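Local coordinates for protein tRNA (cytosine(38)-C(5))-methyltransferase (PDB 6FDF) that methylates carbon 5 of cytosine 38 in the anticodon loop of tRNA(Asp), using S-adenosyl-L-methionine as methyl donor and leaving S-adenosyl-L-homocysteine, at residues 16-21 with 39-44; 23-28 with 52-57; 227-232 with 254-259; 260-265 with 274-279. All coordinates share one frame; numbering follows the deposited sequence.

Contact 1 (16-21 with 39-44); sequences LYSGIG and AIDINP. With SAH (S-adenosyl-L-homocysteine), chain E.
Asp41 OD2 accepts the backbone N-H of Gly19 at 2.8 Å, and the same carboxylate takes both ribose hydroxyls of S-adenosyl-L-homocysteine. The ligand's O2' donates to Asp41 OD1 at 2.6 Å, while its O3' donates to Asp41 OD2, also at 2.6 Å. Gly19 N comes to OD2 on the anti side, 29° out of the carboxylate plane. OD1 spends its own anti lone pair on the backbone N of Asn43, 2.8 Å away, which closes an Asx turn. Each oxygen is therefore gripped by one ribose hydroxyl and one backbone N-H, which fixes the rotation of the carboxylate. With CG anti to the backbone N (chi1 -159°), the acid group is carried across to the turn 17-20. At the other end of the ligand, Ile20 N donates to the carboxylate oxygen OXT at 3.0 Å. Tyr17 lays the edge of its ring against the ribose, O4' lying in the ring plane, and Tyr17 O takes a weak bond from the ligand's amino N. This is the cofactor site of a class I Rossmann-like methyltransferase: the glycine-containing loop after strand 11-16 meets the acidic end of the neighbouring parallel strand 34-41. Gly19, at positive phi (58°), brings its CA to 3.4 Å from the ligand's OXT. One layer further out, Ser18 N donates to Ile40 O at 3.0 Å, from above the carbonyl plane. Leu16 and Ile40, paired across the strands, point the same way side by side. Asn47 ND2 holds Asp41 O from helix 44-54, and Asp62 OD1 and Ile63 N also bond the ligand.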
# COMPACT_ATOMS: atom_id res chain seq x y z
N LEU A 16 -0.80 -12.68 1.64
CA LEU A 16 -1.64 -12.49 2.82
C LEU A 16 -2.04 -11.03 2.96
O LEU A 16 -1.24 -10.13 2.71
CB LEU A 16 -0.90 -12.95 4.07
CG LEU A 16 -0.47 -14.42 4.08
CD1 LEU A 16 0.51 -14.69 5.21
CD2 LEU A 16 -1.69 -15.31 4.20
N TYR A 17 -3.28 -10.80 3.42
CA TYR A 17 -3.86 -9.45 3.48
C TYR A 17 -3.82 -8.81 2.09
O TYR A 17 -3.27 -7.72 1.89
CB TYR A 17 -3.13 -8.55 4.50
CG TYR A 17 -2.86 -9.12 5.89
CD1 TYR A 17 -1.69 -9.83 6.16
CD2 TYR A 17 -3.74 -8.88 6.95
CE1 TYR A 17 -1.42 -10.31 7.44
CE2 TYR A 17 -3.48 -9.37 8.22
CZ TYR A 17 -2.31 -10.08 8.46
OH TYR A 17 -2.03 -10.54 9.72
N SER A 18 -4.41 -9.52 1.13
CA SER A 18 -4.15 -9.24 -0.28
C SER A 18 -4.81 -7.96 -0.78
O SER A 18 -4.32 -7.36 -1.74
CB SER A 18 -4.60 -10.41 -1.14
OG SER A 18 -5.84 -10.93 -0.68
N GLY A 19 -5.92 -7.54 -0.18
CA GLY A 19 -6.57 -6.32 -0.64
C GLY A 19 -6.95 -6.42 -2.11
O GLY A 19 -7.48 -7.44 -2.56
N ILE A 20 -6.64 -5.38 -2.88
CA ILE A 20 -6.95 -5.43 -4.31
C ILE A 20 -5.74 -5.93 -5.10
O ILE A 20 -5.72 -5.85 -6.33
CB ILE A 20 -7.42 -4.06 -4.83
CG1 ILE A 20 -6.32 -3.01 -4.66
CG2 ILE A 20 -8.71 -3.63 -4.15
CD1 ILE A 20 -6.68 -1.65 -5.24
N GLY A 21 -4.76 -6.50 -4.41
CA GLY A 21 -3.67 -7.17 -5.10
C GLY A 21 -2.48 -6.31 -5.47
O GLY A 21 -1.81 -6.60 -6.47
N ALA A 39 -4.50 -15.84 -2.45
CA ALA A 39 -4.54 -14.50 -1.89
C ALA A 39 -5.62 -14.51 -0.82
O ALA A 39 -6.73 -14.98 -1.07
CB ALA A 39 -4.84 -13.46 -2.97
N ILE A 40 -5.29 -14.05 0.39
CA ILE A 40 -6.20 -14.18 1.52
C ILE A 40 -6.57 -12.80 2.03
O ILE A 40 -5.69 -11.99 2.37
CB ILE A 40 -5.59 -15.02 2.65
CG1 ILE A 40 -5.28 -16.43 2.14
CG2 ILE A 40 -6.54 -15.09 3.82
CD1 ILE A 40 -4.77 -17.36 3.21
N ASP A 41 -7.88 -12.53 2.09
CA ASP A 41 -8.38 -11.29 2.66
C ASP A 41 -9.78 -11.56 3.19
O ASP A 41 -10.54 -12.33 2.61
CB ASP A 41 -8.38 -10.14 1.64
CG ASP A 41 -8.41 -8.77 2.29
OD1 ASP A 41 -9.39 -8.46 2.99
OD2 ASP A 41 -7.43 -8.00 2.10
N ILE A 42 -10.12 -10.89 4.29
CA ILE A 42 -11.43 -11.05 4.92
C ILE A 42 -12.48 -10.14 4.30
O ILE A 42 -13.68 -10.36 4.52
CB ILE A 42 -11.29 -10.81 6.43
CG1 ILE A 42 -12.46 -11.41 7.20
CG2 ILE A 42 -11.13 -9.31 6.73
CD1 ILE A 42 -12.32 -11.28 8.70
N ASN A 43 -12.07 -9.15 3.51
CA ASN A 43 -12.97 -8.16 2.95
C ASN A 43 -13.49 -8.66 1.61
O ASN A 43 -12.72 -8.71 0.64
CB ASN A 43 -12.24 -6.82 2.79
CG ASN A 43 -13.14 -5.70 2.26
OD1 ASN A 43 -14.10 -5.93 1.53
ND2 ASN A 43 -12.81 -4.47 2.63
N PRO A 44 -14.76 -9.06 1.50
CA PRO A 44 -15.25 -9.56 0.20
C PRO A 44 -15.23 -8.52 -0.91
O PRO A 44 -15.14 -8.90 -2.09
CB PRO A 44 -16.68 -10.02 0.52
CG PRO A 44 -17.07 -9.26 1.74
CD PRO A 44 -15.81 -9.05 2.53
N SAH E . -1.86 -4.85 0.71
CA SAH E . -3.20 -4.84 0.17
CB SAH E . -4.21 -4.27 1.17
CG SAH E . -3.75 -4.45 2.61
SD SAH E . -4.70 -3.51 3.76
C SAH E . -3.23 -4.08 -1.12
O SAH E . -2.15 -3.65 -1.57
OXT SAH E . -4.33 -3.92 -1.68
C5' SAH E . -4.92 -4.81 4.92
C4' SAH E . -5.90 -5.83 4.36
O4' SAH E . -5.91 -6.94 5.24
C3' SAH E . -7.33 -5.31 4.24
O3' SAH E . -7.83 -5.55 2.93
C2' SAH E . -8.13 -6.16 5.23
O2' SAH E . -9.41 -6.52 4.71
C1' SAH E . -7.24 -7.39 5.40
N9 SAH E . -7.31 -8.01 6.74
C8 SAH E . -7.24 -7.40 7.93
N7 SAH E . -7.33 -8.30 8.94
C5 SAH E . -7.46 -9.53 8.39
C6 SAH E . -7.60 -10.91 8.89
N6 SAH E . -7.62 -11.17 10.21
N1 SAH E . -7.70 -11.89 7.96
C2 SAH E . -7.68 -11.64 6.64
N3 SAH E . -7.55 -10.40 6.12
C4 SAH E . -7.45 -9.32 6.94

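Contact 2 (23-28 with 52-57); sequences MHYALN and LNHGKL
His24, Tyr25 and His54 form an aromatic cluster where helix 22-29 meets the C-terminal end of helix 44-54, beside the parallel strands of the Rossmann-like methyltransferase domain. Two kinds of ring contact meet at His54. Against His24 it makes an offset stack, centroids 4.2 Å apart and planes only 11° from parallel. CG of His24 stands anti to the backbone N (chi1 -167°), which turns its imidazole toward the segment 52-57 and lays it flat on His54. The two imidazoles slide past one another in opposite directions, ND1 of His54 lying over the rim of the His24 ring, and His24 CB adds a CH-pi contact over the His54 face. Against Tyr25 the same ring works through its edge, with planes at 59°: His54 CE1 stands 3.3 Å above the Tyr25 plane, over the ring centre. Apolar contact is slight here, Leu57 CD1 touching the edge of the His24 ring at CE1, 4.0 Å away. No direct hydrogen bond joins the two segments, so the polar links run through water or to third residues. His24 ND1 is bonded to Tyr50 OH, which fixes the turn of that imidazole, and His54 NE2 makes a weak bond to Ile20 O. Asn53 OD1 accepts from Glu297 N and from a water that lies 2.6 Å from Tyr25 OH. A second water, over the rim of the same His24 face that His54 covers, accepts from Asn28 ND2 at 3.0 Å and lies in the plane of the His54 ring, 2.8 Å from His54 ND1.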
# COMPACT_ATOMS: atom_id res chain seq x y z
N MET A 23 0.39 -6.33 -4.16
CA MET A 23 1.58 -7.19 -4.20
C MET A 23 1.66 -7.96 -5.51
O MET A 23 2.75 -8.12 -6.08
CB MET A 23 1.58 -8.17 -3.02
CG MET A 23 1.72 -7.55 -1.64
SD MET A 23 3.37 -6.85 -1.37
CE MET A 23 3.24 -6.37 0.34
N HIS A 24 0.52 -8.46 -6.00
CA HIS A 24 0.51 -9.16 -7.28
C HIS A 24 0.92 -8.23 -8.41
O HIS A 24 1.70 -8.60 -9.29
CB HIS A 24 -0.89 -9.75 -7.51
CG HIS A 24 -0.96 -10.76 -8.62
ND1 HIS A 24 -1.93 -11.74 -8.65
CD2 HIS A 24 -0.21 -10.93 -9.73
CE1 HIS A 24 -1.76 -12.48 -9.74
NE2 HIS A 24 -0.73 -12.01 -10.41
N TYR A 25 0.42 -6.99 -8.39
CA TYR A 25 0.81 -6.03 -9.42
C TYR A 25 2.30 -5.74 -9.35
O TYR A 25 2.96 -5.58 -10.39
CB TYR A 25 0.01 -4.73 -9.29
CG TYR A 25 -1.41 -4.81 -9.81
CD1 TYR A 25 -1.66 -5.03 -11.15
CD2 TYR A 25 -2.49 -4.59 -8.96
CE1 TYR A 25 -2.96 -5.08 -11.63
CE2 TYR A 25 -3.79 -4.63 -9.43
CZ TYR A 25 -4.02 -4.88 -10.77
OH TYR A 25 -5.31 -4.93 -11.24
N ALA A 26 2.85 -5.66 -8.14
CA ALA A 26 4.28 -5.40 -7.99
C ALA A 26 5.11 -6.58 -8.46
O ALA A 26 6.18 -6.39 -9.07
CB ALA A 26 4.60 -5.07 -6.53
N LEU A 27 4.63 -7.80 -8.22
CA LEU A 27 5.30 -8.99 -8.75
C LEU A 27 5.30 -8.97 -10.27
O LEU A 27 6.29 -9.36 -10.90
CB LEU A 27 4.63 -10.26 -8.22
CG LEU A 27 4.92 -10.61 -6.76
CD1 LEU A 27 3.86 -11.55 -6.22
CD2 LEU A 27 6.31 -11.24 -6.62
N ASN A 28 4.20 -8.52 -10.88
CA ASN A 28 4.14 -8.43 -12.33
C ASN A 28 5.18 -7.45 -12.85
O ASN A 28 5.87 -7.73 -13.84
CB ASN A 28 2.74 -7.98 -12.78
CG ASN A 28 1.67 -9.02 -12.53
OD1 ASN A 28 1.96 -10.19 -12.26
ND2 ASN A 28 0.41 -8.60 -12.61
N LEU A 52 -11.54 -10.16 -10.09
CA LEU A 52 -11.89 -9.60 -11.39
C LEU A 52 -10.66 -9.23 -12.19
O LEU A 52 -10.66 -9.35 -13.43
CB LEU A 52 -12.78 -8.37 -11.19
CG LEU A 52 -13.10 -7.55 -12.44
CD1 LEU A 52 -13.91 -8.37 -13.43
CD2 LEU A 52 -13.82 -6.26 -12.08
N ASN A 53 -9.58 -8.81 -11.53
CA ASN A 53 -8.40 -8.31 -12.20
C ASN A 53 -7.29 -9.36 -12.34
O ASN A 53 -6.59 -9.37 -13.35
CB ASN A 53 -7.85 -7.08 -11.46
CG ASN A 53 -8.69 -5.84 -11.73
OD1 ASN A 53 -8.45 -5.11 -12.69
ND2 ASN A 53 -9.66 -5.58 -10.86
N HIS A 54 -7.12 -10.23 -11.35
CA HIS A 54 -6.02 -11.19 -11.34
C HIS A 54 -6.44 -12.61 -11.65
O HIS A 54 -5.58 -13.47 -11.86
CB HIS A 54 -5.31 -11.17 -9.98
CG HIS A 54 -4.77 -9.83 -9.58
ND1 HIS A 54 -3.75 -9.20 -10.27
CD2 HIS A 54 -5.11 -9.00 -8.57
CE1 HIS A 54 -3.49 -8.04 -9.70
NE2 HIS A 54 -4.30 -7.89 -8.67
N GLY A 55 -7.74 -12.90 -11.68
CA GLY A 55 -8.20 -14.27 -11.71
C GLY A 55 -8.63 -14.74 -10.33
O GLY A 55 -8.31 -14.13 -9.30
N LYS A 56 -9.37 -15.85 -10.31
CA LYS A 56 -10.01 -16.31 -9.07
C LYS A 56 -8.95 -16.96 -8.18
O LYS A 56 -8.79 -18.18 -8.13
CB LYS A 56 -11.16 -17.26 -9.39
CG LYS A 56 -12.18 -16.65 -10.32
CD LYS A 56 -13.34 -17.59 -10.58
CE LYS A 56 -14.37 -16.94 -11.48
NZ LYS A 56 -15.54 -17.85 -11.71
N LEU A 57 -8.23 -16.10 -7.46
CA LEU A 57 -7.20 -16.52 -6.52
C LEU A 57 -7.45 -16.10 -5.09
O LEU A 57 -6.84 -16.67 -4.18
CB LEU A 57 -5.83 -15.98 -6.96
CG LEU A 57 -5.37 -16.37 -8.36
CD1 LEU A 57 -4.10 -15.59 -8.74
CD2 LEU A 57 -5.13 -17.87 -8.44
O HOH W 1 -5.68 -5.41 -13.79
O HOH W 2 -2.24 -9.97 -12.46

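Contact 3 (227-232 with 254-259); sequences HQFDIV and GSILQM. With GOL (glycerol), chain F.
Strands 231-232 and 256-258 run parallel as neighbours in a small three-stranded mixed sheet, well away from the cofactor, and Phe229 and Ile256 pack together at its start. Three backbone bonds set the register: Ile256 N to Asp230 O at 3.0 Å, Val232 N to Ile256 O at 2.9 Å and Gln258 N to Val232 O at 2.9 Å, each close to straight. Ile256 CD1 sits 3.4 Å above the Phe229 plane, offset toward the rim beside CG, in a CH-pi contact; the two side chains cross at about a right angle. The methyl gets there because CG1 stands between the backbone N and the carbonyl carbon (chi1 53°), while CG2 approaches the Phe229 CD1-CE1 side. Ile231 shares this sheet face and sets CG2 against Gln258 CB at 3.7 Å. The polar end of Gln258 goes to Thr265 OG1 through OE1. A glycerol, probably from the crystallisation liquor, bridges the adjoining backbone: its O1 accepts from Asp230 N and donates to Gly254 O. Ahead of the strands, Ser255 OG gives its one proton to the anti lone pair of Asp230 OD2 at 2.6 Å, while its oxygen accepts from Cys240 N. The hydroxyl thus serves as both donor and acceptor, and its bond to Asp230 adds a polar side-chain link just ahead of the first backbone bond.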
# COMPACT_ATOMS: atom_id res chain seq x y z
N HIS A 227 -9.64 25.77 5.38
CA HIS A 227 -8.25 26.13 5.67
C HIS A 227 -7.39 24.92 6.01
O HIS A 227 -6.16 25.03 5.98
CB HIS A 227 -8.19 27.17 6.79
CG HIS A 227 -8.74 28.51 6.40
ND1 HIS A 227 -9.98 28.96 6.79
CD2 HIS A 227 -8.21 29.49 5.63
CE1 HIS A 227 -10.19 30.16 6.29
NE2 HIS A 227 -9.13 30.51 5.58
N GLN A 228 -8.00 23.78 6.33
CA GLN A 228 -7.23 22.58 6.66
C GLN A 228 -6.80 21.77 5.44
O GLN A 228 -5.98 20.86 5.58
CB GLN A 228 -8.03 21.69 7.62
CG GLN A 228 -7.86 22.08 9.08
CD GLN A 228 -9.10 22.68 9.70
OE1 GLN A 228 -9.61 23.71 9.24
NE2 GLN A 228 -9.60 22.06 10.76
N PHE A 229 -7.36 22.05 4.26
CA PHE A 229 -6.94 21.33 3.06
C PHE A 229 -5.51 21.68 2.68
O PHE A 229 -5.08 22.83 2.81
CB PHE A 229 -7.86 21.66 1.88
CG PHE A 229 -9.16 20.90 1.87
CD1 PHE A 229 -9.17 19.53 1.69
CD2 PHE A 229 -10.36 21.58 1.98
CE1 PHE A 229 -10.38 18.83 1.66
CE2 PHE A 229 -11.56 20.89 1.95
CZ PHE A 229 -11.57 19.51 1.78
N ASP A 230 -4.78 20.69 2.18
CA ASP A 230 -3.55 20.92 1.43
C ASP A 230 -3.91 20.98 -0.05
O ASP A 230 -4.42 19.99 -0.60
CB ASP A 230 -2.53 19.82 1.69
CG ASP A 230 -1.25 20.01 0.89
OD1 ASP A 230 -0.50 20.96 1.20
OD2 ASP A 230 -1.00 19.22 -0.04
N ILE A 231 -3.67 22.13 -0.68
CA ILE A 231 -4.05 22.35 -2.07
C ILE A 231 -2.80 22.22 -2.93
O ILE A 231 -1.79 22.88 -2.67
CB ILE A 231 -4.71 23.73 -2.25
CG1 ILE A 231 -5.98 23.83 -1.40
CG2 ILE A 231 -5.01 23.99 -3.72
CD1 ILE A 231 -6.59 25.22 -1.38
N VAL A 232 -2.90 21.41 -3.99
CA VAL A 232 -1.81 21.27 -4.95
C VAL A 232 -2.33 21.65 -6.33
O VAL A 232 -3.53 21.71 -6.58
CB VAL A 232 -1.22 19.84 -4.96
CG1 VAL A 232 -0.69 19.46 -3.57
CG2 VAL A 232 -2.24 18.82 -5.45
N GLY A 254 -5.60 13.53 2.53
CA GLY A 254 -5.15 13.64 1.15
C GLY A 254 -5.29 15.08 0.69
O GLY A 254 -6.10 15.85 1.21
N SER A 255 -4.47 15.46 -0.29
CA SER A 255 -4.54 16.79 -0.87
C SER A 255 -5.70 16.88 -1.86
O SER A 255 -6.25 15.87 -2.30
CB SER A 255 -3.24 17.14 -1.59
OG SER A 255 -2.12 16.99 -0.74
N ILE A 256 -6.07 18.11 -2.20
CA ILE A 256 -7.05 18.37 -3.24
C ILE A 256 -6.38 19.22 -4.32
O ILE A 256 -5.32 19.81 -4.10
CB ILE A 256 -8.33 19.05 -2.71
CG1 ILE A 256 -8.00 20.30 -1.91
CG2 ILE A 256 -9.13 18.06 -1.84
CD1 ILE A 256 -9.21 21.13 -1.53
N LEU A 257 -7.03 19.28 -5.48
CA LEU A 257 -6.45 19.83 -6.70
C LEU A 257 -7.12 21.15 -7.07
O LEU A 257 -8.34 21.19 -7.26
CB LEU A 257 -6.59 18.84 -7.86
CG LEU A 257 -5.93 19.30 -9.17
CD1 LEU A 257 -4.42 19.28 -9.05
CD2 LEU A 257 -6.40 18.42 -10.32
N GLN A 258 -6.32 22.21 -7.19
CA GLN A 258 -6.78 23.47 -7.74
C GLN A 258 -6.72 23.41 -9.26
O GLN A 258 -5.64 23.23 -9.84
CB GLN A 258 -5.91 24.63 -7.24
CG GLN A 258 -6.16 25.94 -7.98
CD GLN A 258 -5.21 27.05 -7.53
OE1 GLN A 258 -4.74 27.06 -6.39
NE2 GLN A 258 -4.93 27.99 -8.42
N MET A 259 -7.88 23.55 -9.91
CA MET A 259 -7.93 23.58 -11.37
C MET A 259 -7.85 24.98 -11.96
O MET A 259 -7.58 25.11 -13.16
CB MET A 259 -9.20 22.88 -11.87
CG MET A 259 -9.24 21.39 -11.55
SD MET A 259 -10.53 20.48 -12.44
CE MET A 259 -12.00 21.01 -11.57
C1 GOL F . -5.61 17.89 4.14
O1 GOL F . -5.68 18.07 2.75
C2 GOL F . -4.12 17.82 4.55
O2 GOL F . -3.95 17.56 5.91
C3 GOL F . -3.50 16.72 3.68
O3 GOL F . -4.08 15.51 4.06

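Contact 4 (260-265 with 274-279); sequences SDHENT and MALQLR
Leu276 and Ser260 meet first through the backbone: Ser260 N donates to Leu276 O at 3.2 Å, coming from 51° above the carbonyl plane. From its CB the Leu276 side chain starts off away from the segment 260-265, but with CG anti to the carbonyl carbon (chi1 -71°) it folds back and divides at CG into two methyls that both touch that segment. CD2 goes to the polar corner, 3.8 Å from Ser260 OG and 4.0 Å from His262 ND1. CD1 takes the other direction, to Thr265 CG2 at 4.1 Å, where the two side chains cross at about a right angle. The methyls thus bridge the start of the loop and the first turn of helix 265-272, whose Gln268 and Phe269 also touch Leu276. That helix lies in the connection between strands 256-258 and 278-279, antiparallel neighbours in the small three-stranded sheet. Around the leucine, Ser260 OG and His262 ND1 share a hydrogen bond of 2.7 Å, the hydroxyl lying in the ring plane, which holds the imidazole's rotation. CE1, the ring carbon next to ND1, comes edge-on to Ala275 O at 3.4 Å. Gln277, extended beyond CG, brings OE1 to Ser260 CB at 3.6 Å. Thr265 OG1 is turned to Gln258 OE1, and Gln258 NE2 bonds both Ser260 O and His262 O.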
# COMPACT_ATOMS: atom_id res chain seq x y z
N SER A 260 -8.09 26.02 -11.16
CA SER A 260 -7.96 27.37 -11.68
C SER A 260 -6.49 27.76 -11.81
O SER A 260 -5.59 27.07 -11.32
CB SER A 260 -8.70 28.35 -10.77
OG SER A 260 -7.95 28.60 -9.59
N ASP A 261 -6.25 28.88 -12.48
CA ASP A 261 -4.89 29.33 -12.79
C ASP A 261 -4.33 30.31 -11.78
O ASP A 261 -3.23 30.83 -11.99
CB ASP A 261 -4.85 29.96 -14.19
CG ASP A 261 -5.71 31.20 -14.30
OD1 ASP A 261 -6.84 31.18 -13.77
OD2 ASP A 261 -5.25 32.19 -14.91
N HIS A 262 -5.06 30.60 -10.70
CA HIS A 262 -4.59 31.57 -9.71
C HIS A 262 -3.21 31.19 -9.20
O HIS A 262 -2.99 30.07 -8.75
CB HIS A 262 -5.57 31.68 -8.54
CG HIS A 262 -6.94 32.13 -8.93
ND1 HIS A 262 -7.94 31.26 -9.32
CD2 HIS A 262 -7.49 33.37 -8.99
CE1 HIS A 262 -9.03 31.94 -9.61
NE2 HIS A 262 -8.79 33.22 -9.41
N GLU A 263 -2.27 32.14 -9.28
CA GLU A 263 -0.93 31.88 -8.77
C GLU A 263 -0.88 31.93 -7.24
O GLU A 263 -0.18 31.14 -6.61
CB GLU A 263 0.07 32.87 -9.37
CG GLU A 263 0.13 32.83 -10.89
CD GLU A 263 1.16 33.80 -11.46
OE1 GLU A 263 2.16 34.08 -10.77
OE2 GLU A 263 0.96 34.28 -12.60
N ASN A 264 -1.63 32.85 -6.64
CA ASN A 264 -1.60 33.07 -5.19
C ASN A 264 -2.83 32.39 -4.60
O ASN A 264 -3.90 32.99 -4.48
CB ASN A 264 -1.55 34.56 -4.85
CG ASN A 264 -1.22 34.82 -3.38
OD1 ASN A 264 -1.52 34.00 -2.51
ND2 ASN A 264 -0.60 35.96 -3.11
N THR A 265 -2.66 31.12 -4.22
CA THR A 265 -3.79 30.30 -3.80
C THR A 265 -4.39 30.81 -2.49
O THR A 265 -5.61 30.93 -2.37
CB THR A 265 -3.35 28.84 -3.66
OG1 THR A 265 -2.93 28.35 -4.94
CG2 THR A 265 -4.49 27.96 -3.13
N MET A 274 -14.41 29.27 -3.84
CA MET A 274 -15.02 28.45 -4.88
C MET A 274 -14.43 28.73 -6.26
O MET A 274 -14.53 27.88 -7.14
CB MET A 274 -16.53 28.67 -4.91
CG MET A 274 -17.23 28.29 -3.62
SD MET A 274 -16.74 26.66 -3.03
CE MET A 274 -17.53 25.62 -4.25
N ALA A 275 -13.80 29.89 -6.45
CA ALA A 275 -13.21 30.22 -7.74
C ALA A 275 -11.90 29.48 -7.98
O ALA A 275 -11.37 29.54 -9.10
CB ALA A 275 -12.97 31.73 -7.84
N LEU A 276 -11.36 28.80 -6.97
CA LEU A 276 -10.19 27.97 -7.15
C LEU A 276 -10.49 26.67 -7.89
O LEU A 276 -9.55 25.98 -8.28
CB LEU A 276 -9.57 27.64 -5.79
CG LEU A 276 -8.88 28.81 -5.09
CD1 LEU A 276 -8.56 28.45 -3.65
CD2 LEU A 276 -7.63 29.22 -5.85
N GLN A 277 -11.77 26.33 -8.07
CA GLN A 277 -12.17 25.12 -8.79
C GLN A 277 -11.48 23.90 -8.20
O GLN A 277 -10.81 23.13 -8.89
CB GLN A 277 -11.88 25.25 -10.29
CG GLN A 277 -12.47 26.49 -10.94
CD GLN A 277 -12.15 26.57 -12.42
OE1 GLN A 277 -11.55 27.53 -12.89
NE2 GLN A 277 -12.55 25.54 -13.17
N LEU A 278 -11.65 23.73 -6.89
CA LEU A 278 -11.00 22.64 -6.17
C LEU A 278 -11.80 21.36 -6.34
O LEU A 278 -13.02 21.35 -6.17
CB LEU A 278 -10.89 22.99 -4.68
CG LEU A 278 -10.05 24.22 -4.38
CD1 LEU A 278 -10.41 24.80 -3.01
CD2 LEU A 278 -8.58 23.86 -4.42
N ARG A 279 -11.10 20.27 -6.66
CA ARG A 279 -11.72 18.96 -6.78
C ARG A 279 -10.87 17.92 -6.07
O ARG A 279 -9.66 18.10 -5.89
CB ARG A 279 -11.93 18.55 -8.24
CG ARG A 279 -10.66 18.23 -9.03
CD ARG A 279 -11.04 17.59 -10.37
NE ARG A 279 -9.93 17.37 -11.30
CZ ARG A 279 -9.16 16.28 -11.30
NH1 ARG A 279 -9.35 15.33 -10.39
NH2 ARG A 279 -8.19 16.15 -12.19

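Contacts 1 and 2 share the Rossmann-like domain, contact 1 in its interior and contact 2 at its surface, and contacts 3 and 4 share the small three-stranded sheet; the centres of contacts 1 and 3 lie about 31 Å apart, on opposite sides of the chain's centre. Contact 1 is built on a carboxylate and loop amides around the ligand, whereas contact 2 relies on stacked rings and water. A probable backbone hydrogen bond, Ala39 N to Leu57 O at 3.0 Å, joins strand 34-41 to the end of segment 52-57. Contact 3 is mostly buried and bonded strand to strand; contact 4, partly buried, wraps a leucine with a loop. Gln258 ties these two together.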